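Local coordinates for protein L-lysine 6-monooxygenase (Pseudomonas syringae pv. tomato, PDB 5CQF) that probably hydroxylates the side-chain amino group of L-lysine as an FAD- and NADP-dependent flavoprotein monooxygenase of siderophore biosynthesis, at residues A[107-111]-A[112-116]; A[252-255]-A[256-259]; A[294-297]-A[298-302]; A[397-401]-A[402-406]. All blocks are in the same frame, centred on the assembly; numbering follows the deposited sequence.

Contact 1: A[107-111]-A[112-116]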
loop_
_atom_site.group_PDB
_atom_site.type_symbol
_atom_site.label_atom_id
_atom_site.label_comp_id
_atom_site.label_asym_id
_atom_site.label_seq_id
_atom_site.Cartn_x
_atom_site.Cartn_y
_atom_site.Cartn_z
ATOM N N ARG A 107 -3.800 7.442 -4.560
ATOM C CA ARG A 107 -5.005 6.649 -4.417
ATOM C C ARG A 107 -5.837 6.845 -5.670
ATOM O O ARG A 107 -5.575 7.751 -6.462
ATOM C CB ARG A 107 -5.801 7.060 -3.165
ATOM C CG ARG A 107 -6.265 8.526 -3.129
ATOM C CD ARG A 107 -7.436 8.775 -2.183
ATOM N NE ARG A 107 -7.740 10.202 -2.034
ATOM C CZ ARG A 107 -8.430 10.952 -2.907
ATOM N NH1 ARG A 107 -8.926 10.452 -4.043
ATOM N NH2 ARG A 107 -8.646 12.233 -2.631
ATOM N N PRO A 108 -6.842 5.995 -5.871
ATOM C CA PRO A 108 -7.729 6.245 -6.990
ATOM C C PRO A 108 -8.605 7.448 -6.705
ATOM O O PRO A 108 -8.720 7.855 -5.572
ATOM C CB PRO A 108 -8.559 4.968 -7.111
ATOM C CG PRO A 108 -8.100 4.053 -6.031
ATOM C CD PRO A 108 -7.214 4.809 -5.099
ATOM N N ALA A 109 -9.170 8.010 -7.764
ATOM C CA ALA A 109 -9.995 9.163 -7.723
ATOM C C ALA A 109 -11.211 8.819 -6.924
ATOM O O ALA A 109 -11.659 7.686 -6.969
ATOM C CB ALA A 109 -10.413 9.521 -9.131
ATOM N N SER A 110 -11.800 9.807 -6.264
ATOM C CA SER A 110 -12.951 9.568 -5.435
ATOM C C SER A 110 -14.210 9.572 -6.271
ATOM O O SER A 110 -14.248 10.077 -7.392
ATOM C CB SER A 110 -13.056 10.617 -4.319
ATOM O OG SER A 110 -13.353 11.901 -4.869
ATOM N N ARG A 111 -15.243 8.964 -5.714
ATOM C CA ARG A 111 -16.562 9.064 -6.272
ATOM C C ARG A 111 -16.934 10.509 -6.595
ATOM O O ARG A 111 -17.471 10.798 -7.651
ATOM C CB ARG A 111 -17.563 8.506 -5.278
ATOM C CG ARG A 111 -19.006 8.658 -5.726
ATOM C CD ARG A 111 -19.896 7.624 -5.063
ATOM N NE ARG A 111 -19.389 6.273 -5.310
ATOM C CZ ARG A 111 -19.905 5.174 -4.773
ATOM N NH1 ARG A 111 -20.959 5.272 -3.971
ATOM N NH2 ARG A 111 -19.363 3.989 -5.030
ATOM N N HIS A 112 -16.668 11.404 -5.667
ATOM C CA HIS A 112 -17.019 12.818 -5.847
ATOM C C HIS A 112 -16.286 13.404 -7.075
ATOM O O HIS A 112 -16.889 14.100 -7.885
ATOM C CB HIS A 112 -16.737 13.565 -4.532
ATOM C CG HIS A 112 -16.804 15.054 -4.624
ATOM N ND1 HIS A 112 -17.952 15.739 -4.969
ATOM C CD2 HIS A 112 -15.876 16.002 -4.336
ATOM C CE1 HIS A 112 -17.720 17.040 -4.930
ATOM N NE2 HIS A 112 -16.466 17.225 -4.547
ATOM N N GLU A 113 -15.010 13.051 -7.242
ATOM C CA GLU A 113 -14.253 13.497 -8.393
ATOM C C GLU A 113 -14.800 12.916 -9.705
ATOM O O GLU A 113 -14.990 13.655 -10.691
ATOM C CB GLU A 113 -12.739 13.249 -8.235
ATOM C CG GLU A 113 -11.930 13.989 -9.309
ATOM C CD GLU A 113 -10.430 14.099 -9.059
ATOM O OE1 GLU A 113 -9.827 13.272 -8.325
ATOM O OE2 GLU A 113 -9.813 15.033 -9.622
ATOM N N TRP A 114 -15.086 11.624 -9.735
ATOM C CA TRP A 114 -15.692 11.032 -10.941
ATOM C C TRP A 114 -17.041 11.661 -11.300
ATOM O O TRP A 114 -17.328 11.858 -12.480
ATOM C CB TRP A 114 -15.876 9.524 -10.786
ATOM C CG TRP A 114 -14.632 8.742 -10.895
ATOM C CD1 TRP A 114 -13.975 8.080 -9.893
ATOM C CD2 TRP A 114 -13.877 8.534 -12.066
ATOM N NE1 TRP A 114 -12.859 7.454 -10.389
ATOM C CE2 TRP A 114 -12.789 7.722 -11.728
ATOM C CE3 TRP A 114 -14.019 8.953 -13.385
ATOM C CZ2 TRP A 114 -11.856 7.355 -12.639
ATOM C CZ3 TRP A 114 -13.083 8.595 -14.281
ATOM C CH2 TRP A 114 -12.025 7.814 -13.924
ATOM N N SER A 115 -17.860 11.992 -10.299
ATOM C CA SER A 115 -19.101 12.764 -10.537
ATOM C C SER A 115 -18.842 14.090 -11.215
ATOM O O SER A 115 -19.477 14.415 -12.234
ATOM C CB SER A 115 -19.841 13.074 -9.224
ATOM O OG SER A 115 -20.319 11.871 -8.666
ATOM N N ASP A 116 -17.928 14.866 -10.637
ATOM C CA ASP A 116 -17.538 16.142 -11.223
ATOM C C ASP A 116 -17.063 15.986 -12.655
ATOM O O ASP A 116 -17.474 16.743 -13.550
ATOM C CB ASP A 116 -16.443 16.808 -10.397
ATOM C CG ASP A 116 -16.237 18.263 -10.789
ATOM O OD1 ASP A 116 -17.151 19.059 -10.531
ATOM O OD2 ASP A 116 -15.196 18.622 -11.364
HETATM O O HOH W 1 -10.282 12.193 -5.896
HETATM O O HOH W 2 -10.619 6.028 -9.446
#
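S110 and E113 meet where the loop after helix 99-105 turns into helix 111-125. The serine hydroxyl is folded back over its own backbone, chi1 68°, and OG accepts from E113 N at 3.1 Å. S110 also uses its carbonyl: W114 N points at S110 O from 2.9 Å, closing the first turn. One residue on, R111 O takes two donors of one residue, S115 N at 2.9 Å and S115 OG at 3.2 Å, the hydroxyl coming from above the carbonyl plane. The indole of W114 leans back over the loop, its NE1 lying 3.4 Å from A109 CB in an oblique approach, while a water in the ring plane accepts from NE1 at 2.8 Å. The carboxylate of E113 reaches back along the loop on an extended chain, and OE1 accepts a hydrogen bond from a second water, 2.7 Å away. That water also accepts from S110 N and from R107 NH1, joining three residues around one oxygen. The outer polar ends reach further: E113 OE2 forms a salt bridge with R98 of its own chain and a hydrogen bond with Y298 OH of the second subunit, and S110 OG bonds E299 of that subunit. R111 pairs instead with E218 of its own chain. S110, its OG accepting from E113 N, is a serine N-cap of helix 111-125, here placed at a subunit interface of the tetramer.

Contact 2: A[252-255]-A[256-259]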
loop_
_atom_site.group_PDB
_atom_site.type_symbol
_atom_site.label_atom_id
_atom_site.label_comp_id
_atom_site.label_asym_id
_atom_site.label_seq_id
_atom_site.Cartn_x
_atom_site.Cartn_y
_atom_site.Cartn_z
ATOM N N ARG A 252 -11.791 -6.714 -11.699
ATOM C CA ARG A 252 -10.943 -7.879 -11.481
ATOM C C ARG A 252 -10.504 -8.515 -12.773
ATOM O O ARG A 252 -9.423 -9.072 -12.825
ATOM C CB ARG A 252 -11.679 -8.933 -10.646
ATOM C CG ARG A 252 -11.931 -8.484 -9.221
ATOM C CD ARG A 252 -10.637 -8.425 -8.399
ATOM N NE ARG A 252 -10.086 -9.769 -8.189
ATOM C CZ ARG A 252 -10.538 -10.651 -7.301
ATOM N NH1 ARG A 252 -11.529 -10.334 -6.490
ATOM N NH2 ARG A 252 -9.985 -11.850 -7.213
ATOM N N VAL A 253 -11.354 -8.477 -13.794
ATOM C CA VAL A 253 -11.058 -9.074 -15.090
ATOM C C VAL A 253 -11.576 -8.209 -16.216
ATOM O O VAL A 253 -12.424 -7.364 -15.979
ATOM C CB VAL A 253 -11.694 -10.469 -15.246
ATOM C CG1 VAL A 253 -10.992 -11.461 -14.336
ATOM C CG2 VAL A 253 -13.183 -10.443 -14.957
ATOM N N PHE A 254 -11.057 -8.424 -17.422
ATOM C CA PHE A 254 -11.517 -7.696 -18.606
ATOM C C PHE A 254 -12.839 -8.316 -19.004
ATOM O O PHE A 254 -12.863 -9.388 -19.624
ATOM C CB PHE A 254 -10.495 -7.772 -19.741
ATOM C CG PHE A 254 -10.825 -6.919 -20.933
ATOM C CD1 PHE A 254 -10.947 -5.545 -20.819
ATOM C CD2 PHE A 254 -10.996 -7.493 -22.190
ATOM C CE1 PHE A 254 -11.244 -4.760 -21.916
ATOM C CE2 PHE A 254 -11.301 -6.721 -23.298
ATOM C CZ PHE A 254 -11.415 -5.351 -23.165
ATOM N N ALA A 255 -13.931 -7.660 -18.603
ATOM C CA ALA A 255 -15.293 -8.184 -18.823
ATOM C C ALA A 255 -15.615 -8.591 -20.258
ATOM O O ALA A 255 -16.199 -9.646 -20.458
ATOM C CB ALA A 255 -16.345 -7.189 -18.339
ATOM N N PRO A 256 -15.234 -7.779 -21.265
ATOM C CA PRO A 256 -15.576 -8.211 -22.625
ATOM C C PRO A 256 -15.125 -9.627 -23.028
ATOM O O PRO A 256 -15.820 -10.252 -23.828
ATOM C CB PRO A 256 -14.916 -7.153 -23.517
ATOM C CG PRO A 256 -14.956 -5.945 -22.651
ATOM C CD PRO A 256 -14.617 -6.449 -21.267
ATOM N N ASP A 257 -14.005 -10.116 -22.496
ATOM C CA ASP A 257 -13.591 -11.499 -22.759
ATOM C C ASP A 257 -14.579 -12.519 -22.193
ATOM O O ASP A 257 -14.774 -13.589 -22.784
ATOM C CB ASP A 257 -12.239 -11.799 -22.151
ATOM C CG ASP A 257 -11.100 -11.086 -22.857
ATOM O OD1 ASP A 257 -11.303 -10.454 -23.930
ATOM O OD2 ASP A 257 -9.981 -11.189 -22.313
ATOM N N HIS A 258 -15.168 -12.185 -21.043
ATOM C CA HIS A 258 -16.168 -13.031 -20.395
ATOM C C HIS A 258 -17.518 -12.901 -21.103
ATOM O O HIS A 258 -18.220 -13.883 -21.252
ATOM C CB HIS A 258 -16.234 -12.734 -18.891
ATOM C CG HIS A 258 -14.932 -13.025 -18.202
ATOM N ND1 HIS A 258 -14.726 -14.151 -17.430
ATOM C CD2 HIS A 258 -13.736 -12.383 -18.253
ATOM C CE1 HIS A 258 -13.467 -14.187 -17.028
ATOM N NE2 HIS A 258 -12.847 -13.122 -17.507
ATOM N N VAL A 259 -17.855 -11.702 -21.569
ATOM C CA VAL A 259 -19.033 -11.518 -22.387
ATOM C C VAL A 259 -18.835 -12.352 -23.663
ATOM O O VAL A 259 -19.774 -13.082 -24.033
ATOM C CB VAL A 259 -19.307 -10.032 -22.683
ATOM C CG1 VAL A 259 -20.476 -9.852 -23.653
ATOM C CG2 VAL A 259 -19.560 -9.267 -21.383
#
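P256, the first residue after A255, lays its ring across F254. Its CD stands over the centre of the phenyl face, 3.6 Å from the ring centroid and only 2° off the normal, a clear CH-pi contact. CG continues over the same face toward the far end of the ring, coming within 3.6 Å of F254 CZ. Having no N-H, the proline nitrogen leaves F254 O to the next residue. D257 N bonds that oxygen at 3.2 Å, approaching from well above the carbonyl plane. The carboxylate of D257 stands at the rim of the phenyl ring, with OD1 3.4 Å from F254 CD2 and the two planes steeply inclined, 79° apart. The phenyl is thus met on a face by the proline and at an edge by the acid. H258 turns back toward the loop: with CG beside its own backbone N, chi1 -62°, the imidazole reaches V253, whose CG2 lies over the ring face in a second CH-pi contact, 4.1 Å from the centroid. F254 O lies at the edge of this imidazole, in its plane. H258 N makes a weak bond to A255 O, whereas V259 N meets the same oxygen at 2.9 Å and sets the regular helical pattern. This opening turn of helix 255-264 lies beside helix 412-428, where L417 touches F254 and L414 touches A255 and P256, while strand 245-246 precedes the loop and L243 of the third subunit packs on H258.

Contact 3: A[294-297]-A[298-302]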
loop_
_atom_site.group_PDB
_atom_site.type_symbol
_atom_site.label_atom_id
_atom_site.label_comp_id
_atom_site.label_asym_id
_atom_site.label_seq_id
_atom_site.Cartn_x
_atom_site.Cartn_y
_atom_site.Cartn_z
ATOM N N PHE A 294 -14.606 -1.527 8.162
ATOM C CA PHE A 294 -13.935 -2.334 9.207
ATOM C C PHE A 294 -13.097 -1.472 10.190
ATOM O O PHE A 294 -13.138 -1.658 11.416
ATOM C CB PHE A 294 -13.084 -3.417 8.523
ATOM C CG PHE A 294 -12.411 -4.348 9.473
ATOM C CD1 PHE A 294 -13.071 -5.496 9.949
ATOM C CD2 PHE A 294 -11.119 -4.092 9.911
ATOM C CE1 PHE A 294 -12.436 -6.354 10.853
ATOM C CE2 PHE A 294 -10.490 -4.940 10.828
ATOM C CZ PHE A 294 -11.145 -6.071 11.292
ATOM N N SER A 295 -12.360 -0.506 9.671
ATOM C CA SER A 295 -11.557 0.386 10.535
ATOM C C SER A 295 -12.400 1.205 11.522
ATOM O O SER A 295 -12.049 1.329 12.682
ATOM C CB SER A 295 -10.713 1.332 9.679
ATOM O OG SER A 295 -9.988 2.252 10.471
ATOM N N LEU A 296 -13.518 1.743 11.050
ATOM C CA LEU A 296 -14.375 2.560 11.875
ATOM C C LEU A 296 -15.036 1.755 12.974
ATOM O O LEU A 296 -15.129 2.205 14.110
ATOM C CB LEU A 296 -15.451 3.222 10.998
ATOM C CG LEU A 296 -16.494 4.126 11.693
ATOM C CD1 LEU A 296 -15.808 5.074 12.671
ATOM C CD2 LEU A 296 -17.286 4.916 10.655
ATOM N N ILE A 297 -15.532 0.573 12.630
ATOM C CA ILE A 297 -16.122 -0.316 13.609
ATOM C C ILE A 297 -15.055 -0.634 14.635
ATOM O O ILE A 297 -15.294 -0.536 15.813
ATOM C CB ILE A 297 -16.620 -1.632 12.966
ATOM C CG1 ILE A 297 -17.730 -1.369 11.936
ATOM C CG2 ILE A 297 -17.117 -2.629 14.012
ATOM C CD1 ILE A 297 -18.951 -0.667 12.472
ATOM N N TYR A 298 -13.861 -1.002 14.192
ATOM C CA TYR A 298 -12.773 -1.344 15.118
ATOM C C TYR A 298 -12.456 -0.197 16.089
ATOM O O TYR A 298 -12.325 -0.425 17.271
ATOM C CB TYR A 298 -11.495 -1.704 14.352
ATOM C CG TYR A 298 -10.371 -2.135 15.251
ATOM C CD1 TYR A 298 -9.529 -1.206 15.855
ATOM C CD2 TYR A 298 -10.136 -3.475 15.489
ATOM C CE1 TYR A 298 -8.497 -1.608 16.681
ATOM C CE2 TYR A 298 -9.106 -3.890 16.328
ATOM C CZ TYR A 298 -8.277 -2.954 16.920
ATOM O OH TYR A 298 -7.263 -3.393 17.771
ATOM N N GLU A 299 -12.277 1.012 15.569
ATOM C CA GLU A 299 -12.011 2.187 16.418
ATOM C C GLU A 299 -13.130 2.391 17.432
ATOM O O GLU A 299 -12.867 2.524 18.621
ATOM C CB GLU A 299 -11.825 3.452 15.577
ATOM C CG GLU A 299 -10.534 3.477 14.777
ATOM C CD GLU A 299 -9.270 3.296 15.624
ATOM O OE1 GLU A 299 -9.021 4.111 16.532
ATOM O OE2 GLU A 299 -8.515 2.348 15.345
ATOM N N ASP A 300 -14.379 2.340 16.976
ATOM C CA ASP A 300 -15.531 2.356 17.875
ATOM C C ASP A 300 -15.420 1.374 19.036
ATOM O O ASP A 300 -15.796 1.701 20.157
ATOM C CB ASP A 300 -16.788 1.980 17.109
ATOM C CG ASP A 300 -17.595 3.163 16.664
ATOM O OD1 ASP A 300 -17.032 4.212 16.248
ATOM O OD2 ASP A 300 -18.825 2.990 16.710
ATOM N N SER A 301 -14.944 0.164 18.764
ATOM C CA SER A 301 -14.892 -0.900 19.782
ATOM C C SER A 301 -13.837 -0.659 20.845
ATOM O O SER A 301 -13.842 -1.296 21.868
ATOM C CB SER A 301 -14.568 -2.246 19.137
ATOM O OG SER A 301 -13.175 -2.305 18.811
ATOM N N ILE A 302 -12.882 0.217 20.579
ATOM C CA ILE A 302 -11.860 0.513 21.572
ATOM C C ILE A 302 -12.510 1.177 22.778
ATOM O O ILE A 302 -12.152 0.878 23.894
ATOM C CB ILE A 302 -10.777 1.408 20.971
ATOM C CG1 ILE A 302 -10.026 0.633 19.892
ATOM C CG2 ILE A 302 -9.824 1.867 22.042
ATOM C CD1 ILE A 302 -9.242 1.521 18.940
#
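Four successive i to i+4 backbone bonds join 294-297 to 298-302, from Y298 N to F294 O at 2.9 Å through to S301 N to I297 O at 3.1 Å, the last more bent at 142° on the hydrogen. Along this part of helix 287-302 the side chains fan outward, so direct contact between them is sparse. The nearest meeting is L296 with D300, one turn apart: the methyl CD1 comes within 3.9 Å of D300 OD1, the two chains running obliquely past each other. The other branches lie against backbone carbonyls. E299 folds at chi2, -56°, which lays CG 3.4 Å from S295 O before the carboxylate turns outward. Y298 CB sits 3.4 Å from F294 O, and its ring departs from the turn with CG anti to the backbone N. At the C-terminal side S301 OG donates to Y298 O over a short 2.6 Å, giving that carbonyl a hydroxyl partner three residues further on. One flank faces the second subunit: E299 pairs with its R107, S295 OG bonds the same arginine, and Y298 OH reaches R98 as well as E113 there. L296, by contrast, packs on L221 and V224 of helix 214-226. Backbone bonds, with the S301 hydroxyl added at Y298 O, thus join the turns, while S295, Y298 and E299 spend their polar ends across the subunit boundary and D300 is kept by R307 and R305 of its own chain. R107 of the second subunit would probably favour an ionised E299, and R305 and R307 an ionised D300.

Contact 4: A[397-401]-A[402-406]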
loop_
_atom_site.group_PDB
_atom_site.type_symbol
_atom_site.label_atom_id
_atom_site.label_comp_id
_atom_site.label_asym_id
_atom_site.label_seq_id
_atom_site.Cartn_x
_atom_site.Cartn_y
_atom_site.Cartn_z
ATOM N N ASN A 397 -28.244 -0.727 -24.099
ATOM C CA ASN A 397 -26.872 -0.338 -23.734
ATOM C C ASN A 397 -26.533 -0.665 -22.282
ATOM O O ASN A 397 -26.371 0.224 -21.438
ATOM C CB ASN A 397 -26.667 1.154 -24.010
ATOM C CG ASN A 397 -25.218 1.548 -24.029
ATOM O OD1 ASN A 397 -24.339 0.732 -23.778
ATOM N ND2 ASN A 397 -24.953 2.820 -24.336
ATOM N N GLY A 398 -26.403 -1.950 -21.997
ATOM C CA GLY A 398 -26.096 -2.402 -20.634
ATOM C C GLY A 398 -25.767 -3.884 -20.631
ATOM O O GLY A 398 -25.940 -4.571 -21.639
ATOM N N LEU A 399 -25.254 -4.354 -19.505
ATOM C CA LEU A 399 -25.047 -5.769 -19.278
ATOM C C LEU A 399 -26.223 -6.371 -18.513
ATOM O O LEU A 399 -27.015 -5.655 -17.909
ATOM C CB LEU A 399 -23.748 -5.990 -18.514
ATOM C CG LEU A 399 -22.492 -5.735 -19.362
ATOM C CD1 LEU A 399 -21.246 -5.765 -18.497
ATOM C CD2 LEU A 399 -22.365 -6.768 -20.470
ATOM N N SER A 400 -26.335 -7.695 -18.593
ATOM C CA SER A 400 -27.251 -8.509 -17.766
ATOM C C SER A 400 -26.731 -9.937 -17.731
ATOM O O SER A 400 -26.071 -10.392 -18.681
ATOM C CB SER A 400 -28.672 -8.524 -18.327
ATOM O OG SER A 400 -28.722 -9.073 -19.623
ATOM N N GLU A 401 -27.023 -10.639 -16.645
ATOM C CA GLU A 401 -26.682 -12.044 -16.553
ATOM C C GLU A 401 -27.338 -12.850 -17.694
ATOM O O GLU A 401 -26.688 -13.680 -18.320
ATOM C CB GLU A 401 -27.033 -12.599 -15.150
ATOM C CG GLU A 401 -26.139 -11.960 -14.084
ATOM C CD GLU A 401 -26.122 -12.658 -12.721
ATOM O OE1 GLU A 401 -25.131 -12.456 -11.974
ATOM O OE2 GLU A 401 -27.073 -13.383 -12.382
ATOM N N ARG A 402 -28.600 -12.564 -17.989
ATOM C CA ARG A 402 -29.402 -13.418 -18.883
ATOM C C ARG A 402 -28.919 -13.302 -20.341
ATOM O O ARG A 402 -28.929 -14.278 -21.072
ATOM C CB ARG A 402 -30.914 -13.108 -18.753
ATOM C CG ARG A 402 -31.307 -11.683 -19.191
ATOM C CD ARG A 402 -32.805 -11.394 -19.111
ATOM N NE ARG A 402 -33.559 -12.153 -20.098
ATOM C CZ ARG A 402 -33.610 -11.857 -21.393
ATOM N NH1 ARG A 402 -32.965 -10.799 -21.880
ATOM N NH2 ARG A 402 -34.321 -12.609 -22.213
ATOM N N SER A 403 -28.501 -12.111 -20.763
ATOM C CA SER A 403 -28.041 -11.904 -22.138
ATOM C C SER A 403 -26.523 -11.981 -22.267
ATOM O O SER A 403 -26.018 -12.354 -23.315
ATOM C CB SER A 403 -28.527 -10.552 -22.656
ATOM O OG SER A 403 -29.934 -10.528 -22.791
ATOM N N HIS A 404 -25.780 -11.576 -21.234
ATOM C CA HIS A 404 -24.334 -11.416 -21.388
ATOM C C HIS A 404 -23.486 -12.120 -20.343
ATOM O O HIS A 404 -22.273 -12.042 -20.403
ATOM C CB HIS A 404 -23.977 -9.933 -21.432
ATOM C CG HIS A 404 -24.773 -9.162 -22.431
ATOM N ND1 HIS A 404 -24.544 -9.248 -23.782
ATOM C CD2 HIS A 404 -25.809 -8.304 -22.283
ATOM C CE1 HIS A 404 -25.405 -8.483 -24.433
ATOM N NE2 HIS A 404 -26.175 -7.881 -23.546
ATOM N N GLY A 405 -24.107 -12.816 -19.395
ATOM C CA GLY A 405 -23.352 -13.535 -18.378
ATOM C C GLY A 405 -22.792 -12.695 -17.237
ATOM O O GLY A 405 -22.196 -13.241 -16.303
ATOM N N ILE A 406 -23.008 -11.383 -17.291
ATOM C CA ILE A 406 -22.531 -10.467 -16.256
ATOM C C ILE A 406 -23.611 -9.478 -15.812
ATOM O O ILE A 406 -24.386 -8.950 -16.611
ATOM C CB ILE A 406 -21.330 -9.642 -16.733
ATOM C CG1 ILE A 406 -20.173 -10.551 -17.136
ATOM C CG2 ILE A 406 -20.854 -8.717 -15.627
ATOM C CD1 ILE A 406 -19.099 -9.812 -17.930
HETATM O O HOH W 3 -27.943 -5.536 -23.317
HETATM O O HOH W 4 -31.099 -8.836 -21.087
#
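L399 packs against H404 CB and I406 in the tight part of this turn. The leucine crosses the histidine at about a right angle and brings CD2 within 3.7 Å of H404 CB. Its other methyl, CD1, lies 4.1 Å from I406 CG2, the two aliphatic chains running side by side in the same direction. V259 of helix 255-264 packs on L399, H404 and I406, and L414 adds to the cover of L399. The imidazole is fixed on several sides: CB of its neighbour S403 lies over one face, S400 N stands at the edge, and ND1 bonds H263. The other flank is polar and watered. S400 OG, set between its backbone N and carbonyl carbon by chi1 61°, accepts from S403 N at 3.3 Å, and S400 O takes H404 N at 2.8 Å. A water 2.8 Å from S400 OG also donates to S403 OG and accepts from R402 NH1, lying in the guanidinium plane. A second water joins G398 O to H404 NE2, 2.9 Å from the nitrogen. R402 continues away from the turn to a salt bridge with D373, and E401 does likewise with R278. The short helix then closes at G405, whose N bonds E401 O at 2.9 Å from above the carbonyl plane and whose positive phi, 79°, lets the chain leave. A serine N-cap and a glycine thus bound a single helical turn, a short loop after strand 393-396, the outermost strand, within this chain, of a parallel sheet consistent with a Rossmann-type dinucleotide fold.

How the contacts relate
Contacts 2 and 4 form one packed unit: their centres lie 12 Å apart, and I406 CD1 of contact 4 reaches V259 CG2 of contact 2 at 3.5 Å and A255 CB at 3.8 Å. Contacts 1 and 3 are about 25 Å apart between centres within one chain and do not touch, yet they pair across the assembly, since 107-116 of one copy meets 294-302 of the second subunit. Contact 2 instead faces the third subunit, while contact 4 meets no other chain. Contact 3 is the remote member, about 38 Å from contact 4 between centres. Contacts 1, 2 and 4 each include the opening of a helix.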